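Local coordinates for glutamine amidotransferase type-2 domain-containing protein (Pseudomonas aeruginosa PAO1, PDB 1TE5) that probably hydrolyses glutamine to release ammonia for transfer to an acceptor not yet identified, as a class-II glutamine amidotransferase of the Ntn-hydrolase type, at residues 2-7 against 73-79. Residues are numbered along the deposited sequence; the frame is centred on the assembly and turned at random.
Sequences CELLGM and TVIGHIR
Leu4 to Met7 run antiparallel to Thr73 to Ile78, the axes of these segments approaching to 4.5 Å, as neighbouring central strands of a sheet of the Ntn-hydrolase fold. Leu5 and Met7 form the hydrogen-bonded pairs with Gly76 and Val74; Val74 N meets Met7 O at 2.9 Å, whereas of the two bonds between Leu5 and Gly76, the one from Gly76 N to Leu5 O is weak. Beyond Leu4, Ile78 N still gives Glu3 O a nearly straight bond of 2.7 Å (168°). On the face shared by Leu4 and His77, Leu4 CD2 sits over the imidazole in a CH-pi contact, 4.3 Å from the ring centroid. With CG anti to the backbone N (chi1 -166°), the His77 ring lies alongside Glu3, whose OE1 comes to its edge; His92 meets the same ring edge-to-face. Met7 and Val74 pack on the other face, against Ile15. Cys2 is the N-terminal residue of the model, the place of the nucleophile in class-II amidotransferases and probably so here. Its SG lies 3.1 Å from Arg79 NH1, near the guanidinium plane, while Arg79 NE is salt-bridged to Asp204 and NH2 donates to a water at 2.7 Å.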
ATOM      1  N   CYS A   2       9.861 -14.416  16.759  1.00 54.47           N
ATOM      2  CA  CYS A   2      10.142 -13.096  16.111  1.00 55.86           C
ATOM      3  C   CYS A   2       9.421 -12.991  14.762  1.00 51.52           C
ATOM      4  O   CYS A   2      10.057 -12.769  13.729  1.00 50.77           O
ATOM      5  CB  CYS A   2      11.632 -12.927  15.888  1.00 60.49           C
ATOM      6  SG  CYS A   2      12.674 -14.295  16.484  1.00 70.04           S
ATOM      7  N   GLU A   3       8.105 -13.191  14.775  1.00 47.57           N
ATOM      8  CA  GLU A   3       7.306 -13.122  13.556  1.00 42.99           C
ATOM      9  C   GLU A   3       6.415 -11.880  13.520  1.00 37.96           C
ATOM     10  O   GLU A   3       6.605 -11.012  12.675  1.00 37.01           O
ATOM     11  CB  GLU A   3       6.504 -14.415  13.366  1.00 45.15           C
ATOM     12  CG  GLU A   3       7.402 -15.652  13.156  1.00 49.37           C
ATOM     13  CD  GLU A   3       6.632 -16.929  12.842  1.00 51.14           C
ATOM     14  OE1 GLU A   3       6.128 -17.056  11.695  1.00 53.91           O
ATOM     15  OE2 GLU A   3       6.552 -17.808  13.737  1.00 48.61           O
ATOM     16  N   LEU A   4       5.435 -11.801  14.417  1.00 36.23           N
ATOM     17  CA  LEU A   4       4.556 -10.633  14.482  1.00 32.78           C
ATOM     18  C   LEU A   4       5.303  -9.511  15.195  1.00 31.58           C
ATOM     19  O   LEU A   4       6.059  -9.758  16.135  1.00 34.34           O
ATOM     20  CB  LEU A   4       3.268 -10.951  15.248  1.00 29.78           C
ATOM     21  CG  LEU A   4       2.220 -11.864  14.604  1.00 34.29           C
ATOM     22  CD1 LEU A   4       1.039 -12.011  15.551  1.00 32.73           C
ATOM     23  CD2 LEU A   4       1.762 -11.298  13.269  1.00 35.04           C
ATOM     24  N   LEU A   5       5.088  -8.279  14.757  1.00 30.75           N
ATOM     25  CA  LEU A   5       5.759  -7.133  15.356  1.00 32.43           C
ATOM     26  C   LEU A   5       4.925  -5.859  15.242  1.00 30.47           C
ATOM     27  O   LEU A   5       4.691  -5.359  14.144  1.00 33.95           O
ATOM     28  CB  LEU A   5       7.127  -6.934  14.689  1.00 35.00           C
ATOM     29  CG  LEU A   5       8.006  -5.752  15.090  1.00 39.33           C
ATOM     30  CD1 LEU A   5       8.221  -5.695  16.599  1.00 39.65           C
ATOM     31  CD2 LEU A   5       9.331  -5.889  14.366  1.00 42.58           C
ATOM     32  N   GLY A   6       4.494  -5.334  16.381  1.00 28.60           N
ATOM     33  CA  GLY A   6       3.706  -4.124  16.379  1.00 25.23           C
ATOM     34  C   GLY A   6       4.254  -3.062  17.310  1.00 26.48           C
ATOM     35  O   GLY A   6       5.189  -3.296  18.082  1.00 24.97           O
ATOM     36  N   MET A   7       3.701  -1.864  17.182  1.00 23.51           N
ATOM     37  CA  MET A   7       4.075  -0.746  18.020  1.00 25.39           C
ATOM     38  C   MET A   7       2.946   0.268  18.061  1.00 19.66           C
ATOM     39  O   MET A   7       2.375   0.622  17.032  1.00 23.11           O
ATOM     40  CB  MET A   7       5.337  -0.034  17.527  1.00 22.57           C
ATOM     41  CG  MET A   7       5.693   1.165  18.419  1.00 31.55           C
ATOM     42  SD  MET A   7       6.641   2.479  17.663  1.00 38.75           S
ATOM     43  CE  MET A   7       5.429   3.232  16.620  1.00 42.58           C
ATOM     44  N   THR A  73       1.771   3.945  14.977  1.00 20.79           N
ATOM     45  CA  THR A  73       1.232   2.598  14.797  1.00 20.90           C
ATOM     46  C   THR A  73       1.973   1.809  13.716  1.00 20.78           C
ATOM     47  O   THR A  73       1.984   2.186  12.539  1.00 21.40           O
ATOM     48  CB  THR A  73      -0.275   2.638  14.433  1.00 22.09           C
ATOM     49  OG1 THR A  73      -0.962   3.504  15.346  1.00 28.80           O
ATOM     50  CG2 THR A  73      -0.888   1.244  14.503  1.00 24.98           C
ATOM     51  N   VAL A  74       2.546   0.685  14.124  1.00 19.47           N
ATOM     52  CA  VAL A  74       3.291  -0.175  13.221  1.00 20.03           C
ATOM     53  C   VAL A  74       2.844  -1.615  13.376  1.00 21.45           C
ATOM     54  O   VAL A  74       2.719  -2.105  14.487  1.00 23.05           O
ATOM     55  CB  VAL A  74       4.797  -0.108  13.535  1.00 22.03           C
ATOM     56  CG1 VAL A  74       5.570  -1.096  12.656  1.00 21.82           C
ATOM     57  CG2 VAL A  74       5.309   1.308  13.349  1.00 21.29           C
ATOM     58  N   ILE A  75       2.535  -2.258  12.258  1.00 20.89           N
ATOM     59  CA  ILE A  75       2.135  -3.658  12.247  1.00 24.15           C
ATOM     60  C   ILE A  75       3.002  -4.342  11.197  1.00 24.81           C
ATOM     61  O   ILE A  75       3.087  -3.882  10.058  1.00 24.05           O
ATOM     62  CB  ILE A  75       0.634  -3.870  11.878  1.00 23.34           C
ATOM     63  CG1 ILE A  75      -0.270  -3.539  13.063  1.00 25.98           C
ATOM     64  CG2 ILE A  75       0.382  -5.317  11.476  1.00 27.77           C
ATOM     65  CD1 ILE A  75      -1.704  -3.946  12.848  1.00 28.55           C
ATOM     66  N   GLY A  76       3.620  -5.453  11.575  1.00 25.18           N
ATOM     67  CA  GLY A  76       4.466  -6.168  10.643  1.00 24.71           C
ATOM     68  C   GLY A  76       4.495  -7.658  10.906  1.00 26.07           C
ATOM     69  O   GLY A  76       4.078  -8.127  11.978  1.00 26.30           O
ATOM     70  N   HIS A  77       4.947  -8.407   9.908  1.00 24.42           N
ATOM     71  CA  HIS A  77       5.052  -9.856  10.010  1.00 27.05           C
ATOM     72  C   HIS A  77       6.319 -10.278   9.279  1.00 24.53           C
ATOM     73  O   HIS A  77       6.412 -10.176   8.058  1.00 25.33           O
ATOM     74  CB  HIS A  77       3.872 -10.540   9.343  1.00 25.83           C
ATOM     75  CG  HIS A  77       3.688 -11.997   9.653  1.00 29.89           C
ATOM     76  ND1 HIS A  77       4.709 -12.783  10.143  1.00 31.70           N
ATOM     77  CD2 HIS A  77       2.610 -12.809   9.540  1.00 28.52           C
ATOM     78  CE1 HIS A  77       4.267 -14.016  10.320  1.00 32.25           C
ATOM     79  NE2 HIS A  77       2.997 -14.058   9.962  1.00 29.61           N
ATOM     80  N   ILE A  78       7.306 -10.727  10.043  1.00 27.60           N
ATOM     81  CA  ILE A  78       8.588 -11.149   9.482  1.00 27.54           C
ATOM     82  C   ILE A  78       8.675 -12.676   9.445  1.00 29.43           C
ATOM     83  O   ILE A  78       8.018 -13.364  10.232  1.00 30.82           O
ATOM     84  CB  ILE A  78       9.753 -10.579  10.330  1.00 24.92           C
ATOM     85  CG1 ILE A  78       9.537  -9.084  10.588  1.00 25.15           C
ATOM     86  CG2 ILE A  78      11.094 -10.806   9.635  1.00 26.61           C
ATOM     87  CD1 ILE A  78       9.413  -8.234   9.346  1.00 27.55           C
ATOM     88  N   ARG A  79       9.493 -13.201   8.538  1.00 31.42           N
ATOM     89  CA  ARG A  79       9.686 -14.643   8.394  1.00 37.01           C
ATOM     90  C   ARG A  79       8.380 -15.419   8.366  1.00 36.25           C
ATOM     91  O   ARG A  79       8.139 -16.307   9.185  1.00 39.10           O
ATOM     92  CB  ARG A  79      10.627 -15.190   9.477  1.00 40.57           C
ATOM     93  CG  ARG A  79      12.081 -14.748   9.310  1.00 52.24           C
ATOM     94  CD  ARG A  79      13.040 -15.465  10.266  1.00 60.18           C
ATOM     95  NE  ARG A  79      12.776 -15.146  11.667  1.00 66.21           N
ATOM     96  CZ  ARG A  79      12.160 -15.965  12.518  1.00 69.84           C
ATOM     97  NH1 ARG A  79      11.961 -15.591  13.777  1.00 72.01           N
ATOM     98  NH2 ARG A  79      11.740 -17.159  12.114  1.00 70.41           N
TER
HETATM   99  O   HOH W   1       9.889 -18.424  13.563  1.00 53.25           O